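Local coordinates for protein beta-galactosidase (Bacillus circulans subsp. alkalophilus, PDB 3TTY) that hydrolyses the glycosidic bonds of beta-galactosides to release terminal galactose, with a TIM-barrel domain that binds the sugar, at residues 22-33 with 64-74. Numbering follows the deposited sequence.
Sequences KATMEEDMRMFN and DIIERLTKENI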
loop_
_atom_site.group_PDB
_atom_site.type_symbol
_atom_site.label_atom_id
_atom_site.label_comp_id
_atom_site.label_asym_id
_atom_site.label_seq_id
_atom_site.Cartn_x
_atom_site.Cartn_y
_atom_site.Cartn_z
ATOM N N LYS A 22 5.167 38.015 -26.500
ATOM C CA LYS A 22 4.232 39.104 -26.797
ATOM C C LYS A 22 3.198 38.766 -27.869
ATOM O O LYS A 22 2.015 39.102 -27.734
ATOM C CB LYS A 22 4.977 40.399 -27.121
ATOM C CG LYS A 22 5.800 40.874 -25.945
ATOM C CD LYS A 22 6.070 42.356 -25.986
ATOM C CE LYS A 22 6.117 42.889 -24.567
ATOM N NZ LYS A 22 6.913 44.129 -24.475
ATOM N N ALA A 23 3.638 38.096 -28.927
ATOM C CA ALA A 23 2.719 37.695 -29.978
ATOM C C ALA A 23 1.559 36.861 -29.402
ATOM O O ALA A 23 0.386 37.144 -29.676
ATOM C CB ALA A 23 3.456 36.943 -31.096
ATOM N N THR A 24 1.859 35.849 -28.590
ATOM C CA THR A 24 0.750 35.058 -28.070
ATOM C C THR A 24 -0.144 35.907 -27.166
ATOM O O THR A 24 -1.353 35.738 -27.126
ATOM C CB THR A 24 1.170 33.698 -27.416
ATOM O OG1 THR A 24 0.620 33.586 -26.096
ATOM C CG2 THR A 24 2.647 33.526 -27.388
ATOM N N MET A 25 0.465 36.858 -26.486
ATOM C CA MET A 25 -0.271 37.783 -25.653
ATOM C C MET A 25 -1.296 38.586 -26.459
ATOM O O MET A 25 -2.395 38.862 -25.962
ATOM C CB MET A 25 0.702 38.697 -24.921
ATOM C CG MET A 25 0.094 39.378 -23.741
ATOM S SD MET A 25 1.312 39.835 -22.498
ATOM C CE MET A 25 0.166 40.482 -21.303
ATOM N N GLU A 26 -0.956 38.948 -27.699
ATOM C CA GLU A 26 -1.930 39.608 -28.570
ATOM C C GLU A 26 -3.121 38.693 -28.870
ATOM O O GLU A 26 -4.269 39.130 -28.859
ATOM C CB GLU A 26 -1.285 40.096 -29.874
ATOM C CG GLU A 26 -0.321 41.258 -29.696
ATOM C CD GLU A 26 -0.959 42.449 -28.991
ATOM O OE1 GLU A 26 -0.405 42.906 -27.964
ATOM O OE2 GLU A 26 -2.013 42.927 -29.469
ATOM N N GLU A 27 -2.850 37.419 -29.126
ATOM C CA GLU A 27 -3.928 36.454 -29.305
ATOM C C GLU A 27 -4.739 36.268 -28.017
ATOM O O GLU A 27 -5.955 36.122 -28.072
ATOM C CB GLU A 27 -3.390 35.114 -29.807
ATOM C CG GLU A 27 -3.125 35.086 -31.298
ATOM C CD GLU A 27 -4.339 35.534 -32.098
ATOM O OE1 GLU A 27 -4.306 36.666 -32.631
ATOM O OE2 GLU A 27 -5.323 34.766 -32.186
ATOM N N ASP A 28 -4.075 36.271 -26.863
ATOM C CA ASP A 28 -4.796 36.158 -25.593
ATOM C C ASP A 28 -5.821 37.279 -25.451
ATOM O O ASP A 28 -6.989 37.014 -25.199
ATOM C CB ASP A 28 -3.848 36.184 -24.381
ATOM C CG ASP A 28 -2.851 35.044 -24.382
ATOM O OD1 ASP A 28 -3.143 33.970 -24.949
ATOM O OD2 ASP A 28 -1.768 35.229 -23.798
ATOM N N MET A 29 -5.378 38.529 -25.601
ATOM C CA MET A 29 -6.274 39.680 -25.460
ATOM C C MET A 29 -7.460 39.540 -26.403
ATOM O O MET A 29 -8.607 39.767 -26.007
ATOM C CB MET A 29 -5.556 41.008 -25.751
ATOM C CG MET A 29 -4.404 41.366 -24.812
ATOM S SD MET A 29 -4.818 41.215 -23.052
ATOM C CE MET A 29 -4.032 39.645 -22.685
ATOM N N ARG A 30 -7.174 39.176 -27.655
ATOM C CA ARG A 30 -8.217 39.049 -28.663
ATOM C C ARG A 30 -9.245 38.004 -28.225
ATOM O O ARG A 30 -10.444 38.262 -28.249
ATOM C CB ARG A 30 -7.630 38.706 -30.046
ATOM C CG ARG A 30 -8.688 38.573 -31.145
ATOM C CD ARG A 30 -8.113 38.125 -32.504
ATOM N NE ARG A 30 -7.675 36.729 -32.467
ATOM C CZ ARG A 30 -8.497 35.686 -32.557
ATOM N NH1 ARG A 30 -9.805 35.872 -32.691
ATOM N NH2 ARG A 30 -8.010 34.456 -32.502
ATOM N N MET A 31 -8.768 36.833 -27.815
ATOM C CA MET A 31 -9.666 35.762 -27.371
ATOM C C MET A 31 -10.368 36.061 -26.032
ATOM O O MET A 31 -11.532 35.694 -25.848
ATOM C CB MET A 31 -8.952 34.399 -27.370
ATOM C CG MET A 31 -8.764 33.823 -28.794
ATOM S SD MET A 31 -7.883 32.249 -28.995
ATOM C CE MET A 31 -6.190 32.807 -29.081
ATOM N N PHE A 32 -9.677 36.744 -25.116
ATOM C CA PHE A 32 -10.290 37.129 -23.837
ATOM C C PHE A 32 -11.492 38.045 -24.098
ATOM O O PHE A 32 -12.523 37.929 -23.441
ATOM C CB PHE A 32 -9.284 37.803 -22.880
ATOM C CG PHE A 32 -8.174 36.879 -22.387
ATOM C CD1 PHE A 32 -8.224 35.514 -22.622
ATOM C CD2 PHE A 32 -7.083 37.391 -21.691
ATOM C CE1 PHE A 32 -7.204 34.672 -22.179
ATOM C CE2 PHE A 32 -6.062 36.557 -21.243
ATOM C CZ PHE A 32 -6.124 35.195 -21.484
ATOM N N ASN A 33 -11.362 38.951 -25.062
ATOM C CA ASN A 33 -12.480 39.820 -25.407
ATOM C C ASN A 33 -13.643 39.046 -26.027
ATOM O O ASN A 33 -14.794 39.283 -25.685
ATOM C CB ASN A 33 -12.022 40.977 -26.306
ATOM C CG ASN A 33 -11.163 41.995 -25.552
ATOM O OD1 ASN A 33 -11.502 42.413 -24.436
ATOM N ND2 ASN A 33 -10.037 42.385 -26.153
ATOM N N ASP A 64 4.963 45.264 -18.098
ATOM C CA ASP A 64 4.439 45.135 -19.450
ATOM C C ASP A 64 3.172 44.323 -19.512
ATOM O O ASP A 64 2.228 44.679 -20.225
ATOM C CB ASP A 64 5.472 44.513 -20.371
ATOM C CG ASP A 64 6.330 45.548 -21.038
ATOM O OD1 ASP A 64 6.472 46.664 -20.470
ATOM O OD2 ASP A 64 6.847 45.249 -22.138
ATOM N N ILE A 65 3.157 43.221 -18.771
ATOM C CA ILE A 65 1.971 42.396 -18.685
ATOM C C ILE A 65 0.790 43.198 -18.141
ATOM O O ILE A 65 -0.310 43.152 -18.688
ATOM C CB ILE A 65 2.240 41.158 -17.825
ATOM C CG1 ILE A 65 3.075 40.167 -18.631
ATOM C CG2 ILE A 65 0.934 40.524 -17.377
ATOM C CD1 ILE A 65 3.878 39.221 -17.765
ATOM N N ILE A 66 1.027 43.934 -17.068
ATOM C CA ILE A 66 -0.032 44.702 -16.423
ATOM C C ILE A 66 -0.530 45.834 -17.332
ATOM O O ILE A 66 -1.734 46.085 -17.436
ATOM C CB ILE A 66 0.438 45.257 -15.065
ATOM C CG1 ILE A 66 0.563 44.116 -14.059
ATOM C CG2 ILE A 66 -0.536 46.286 -14.544
ATOM C CD1 ILE A 66 1.261 44.510 -12.788
ATOM N N GLU A 67 0.406 46.499 -18.003
ATOM C CA GLU A 67 0.063 47.574 -18.922
ATOM C C GLU A 67 -0.791 47.037 -20.061
ATOM O O GLU A 67 -1.842 47.589 -20.366
ATOM C CB GLU A 67 1.333 48.258 -19.443
ATOM C CG GLU A 67 1.092 49.528 -20.251
ATOM C CD GLU A 67 0.255 50.559 -19.504
ATOM O OE1 GLU A 67 0.227 50.525 -18.247
ATOM O OE2 GLU A 67 -0.382 51.400 -20.181
ATOM N N ARG A 68 -0.356 45.938 -20.666
ATOM C CA ARG A 68 -1.086 45.367 -21.790
ATOM C C ARG A 68 -2.537 45.036 -21.455
ATOM O O ARG A 68 -3.445 45.330 -22.234
ATOM C CB ARG A 68 -0.389 44.122 -22.339
ATOM C CG ARG A 68 -1.088 43.567 -23.597
ATOM C CD ARG A 68 -1.049 44.605 -24.724
ATOM N NE ARG A 68 -1.834 44.231 -25.904
ATOM C CZ ARG A 68 -3.132 44.490 -26.062
ATOM N NH1 ARG A 68 -3.822 45.118 -25.113
ATOM N NH2 ARG A 68 -3.742 44.116 -27.177
ATOM N N LEU A 69 -2.741 44.405 -20.303
ATOM C CA LEU A 69 -4.073 44.069 -19.823
ATOM C C LEU A 69 -4.893 45.318 -19.508
ATOM O O LEU A 69 -6.099 45.375 -19.765
ATOM C CB LEU A 69 -3.970 43.202 -18.567
ATOM C CG LEU A 69 -3.452 41.772 -18.767
ATOM C CD1 LEU A 69 -2.959 41.214 -17.439
ATOM C CD2 LEU A 69 -4.542 40.891 -19.349
ATOM N N THR A 70 -4.238 46.311 -18.924
ATOM C CA THR A 70 -4.898 47.566 -18.604
ATOM C C THR A 70 -5.447 48.206 -19.884
ATOM O O THR A 70 -6.517 48.802 -19.874
ATOM C CB THR A 70 -3.934 48.521 -17.877
ATOM O OG1 THR A 70 -3.586 47.956 -16.610
ATOM C CG2 THR A 70 -4.590 49.878 -17.645
ATOM N N LYS A 71 -4.714 48.053 -20.986
ATOM C CA LYS A 71 -5.162 48.542 -22.286
ATOM C C LYS A 71 -6.511 47.934 -22.689
ATOM O O LYS A 71 -7.349 48.610 -23.288
ATOM C CB LYS A 71 -4.094 48.272 -23.345
ATOM C CG LYS A 71 -4.102 49.236 -24.509
ATOM C CD LYS A 71 -2.741 49.281 -25.215
ATOM C CE LYS A 71 -2.357 47.928 -25.826
ATOM N NZ LYS A 71 -0.971 47.919 -26.421
ATOM N N GLU A 72 -6.727 46.667 -22.343
ATOM C CA GLU A 72 -8.009 46.005 -22.597
ATOM C C GLU A 72 -8.998 46.232 -21.463
ATOM O O GLU A 72 -10.077 45.653 -21.461
ATOM C CB GLU A 72 -7.815 44.498 -22.765
ATOM C CG GLU A 72 -6.883 44.128 -23.880
ATOM C CD GLU A 72 -7.291 44.786 -25.167
ATOM O OE1 GLU A 72 -8.498 44.781 -25.472
ATOM O OE2 GLU A 72 -6.417 45.330 -25.860
ATOM N N ASN A 73 -8.621 47.056 -20.491
ATOM C CA ASN A 73 -9.456 47.274 -19.307
ATOM C C ASN A 73 -9.810 45.960 -18.591
ATOM O O ASN A 73 -10.883 45.819 -18.001
ATOM C CB ASN A 73 -10.716 48.094 -19.648
ATOM C CG ASN A 73 -11.450 48.601 -18.395
ATOM O OD1 ASN A 73 -12.680 48.518 -18.305
ATOM N ND2 ASN A 73 -10.693 49.118 -17.420
ATOM N N ILE A 74 -8.895 44.998 -18.652
ATOM C CA ILE A 74 -9.014 43.784 -17.860
ATOM C C ILE A 74 -8.448 44.052 -16.471
ATOM O O ILE A 74 -7.398 44.681 -16.333
ATOM C CB ILE A 74 -8.271 42.613 -18.517
ATOM C CG1 ILE A 74 -8.985 42.199 -19.803
ATOM C CG2 ILE A 74 -8.157 41.438 -17.561
ATOM C CD1 ILE A 74 -8.228 41.172 -20.629
HETATM O O HOH W 1 -11.952 44.789 -23.702
#
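Two neighbouring outer helices of the TIM barrel meet here, 22-33 and 64-71, their axes 10.9 Å apart and inclined at 33°. Glu26 and Arg68 bridge them, and Glu72, just beyond the end of the second helix, completes the salt-bridge network from the same segment as Arg68. Arg68 grips the Glu26 carboxylate side-on, NE to OE1 at 2.8 Å and NH2 to OE2 at 3.1 Å, both bonds nearly straight and on the syn sides of the oxygens, though the carboxylate is turned 25° from the guanidinium plane. Its other edge serves Glu72, where NH1 reaches the anti lone pair of OE2 at 2.7 Å. A long, flat cation suits this place, because its rim binds both acids while Met29 CG lies 3.6 Å from CZ, over the centre of one face. With an alanine here, Glu26 and Glu72 are likely to lose their shared cation, and Met29 CG the flat face it rests on.

In the (beta/alpha)8 succession these helices follow strands 10-14 and 39-42, so the inner side of the contact faces the barrel wall: Leu69 packs on Ala40 and Val42, and flexible methionines fill the seam. Met25 has CG anti to the backbone N (chi1 -162°) and runs out extended, bringing CE to 3.7 Å from Ile65 CA. Met29 instead folds back, its CE against Leu69 CD2. Deeper, Ile74 CD1 approaches the edge of the Phe32 ring, which also makes an edge-to-face contact with Tyr15.

Polar side chains close both ends. Lys22 NZ forms a salt bridge with Asp64 OD2 at 2.6 Å, meeting the oxygen nearly along its C-O bond, while Asn33 ND2 donates to Glu72 OE1 from above the carboxylate plane, and a water links Asn33 OD1 to Glu72 O.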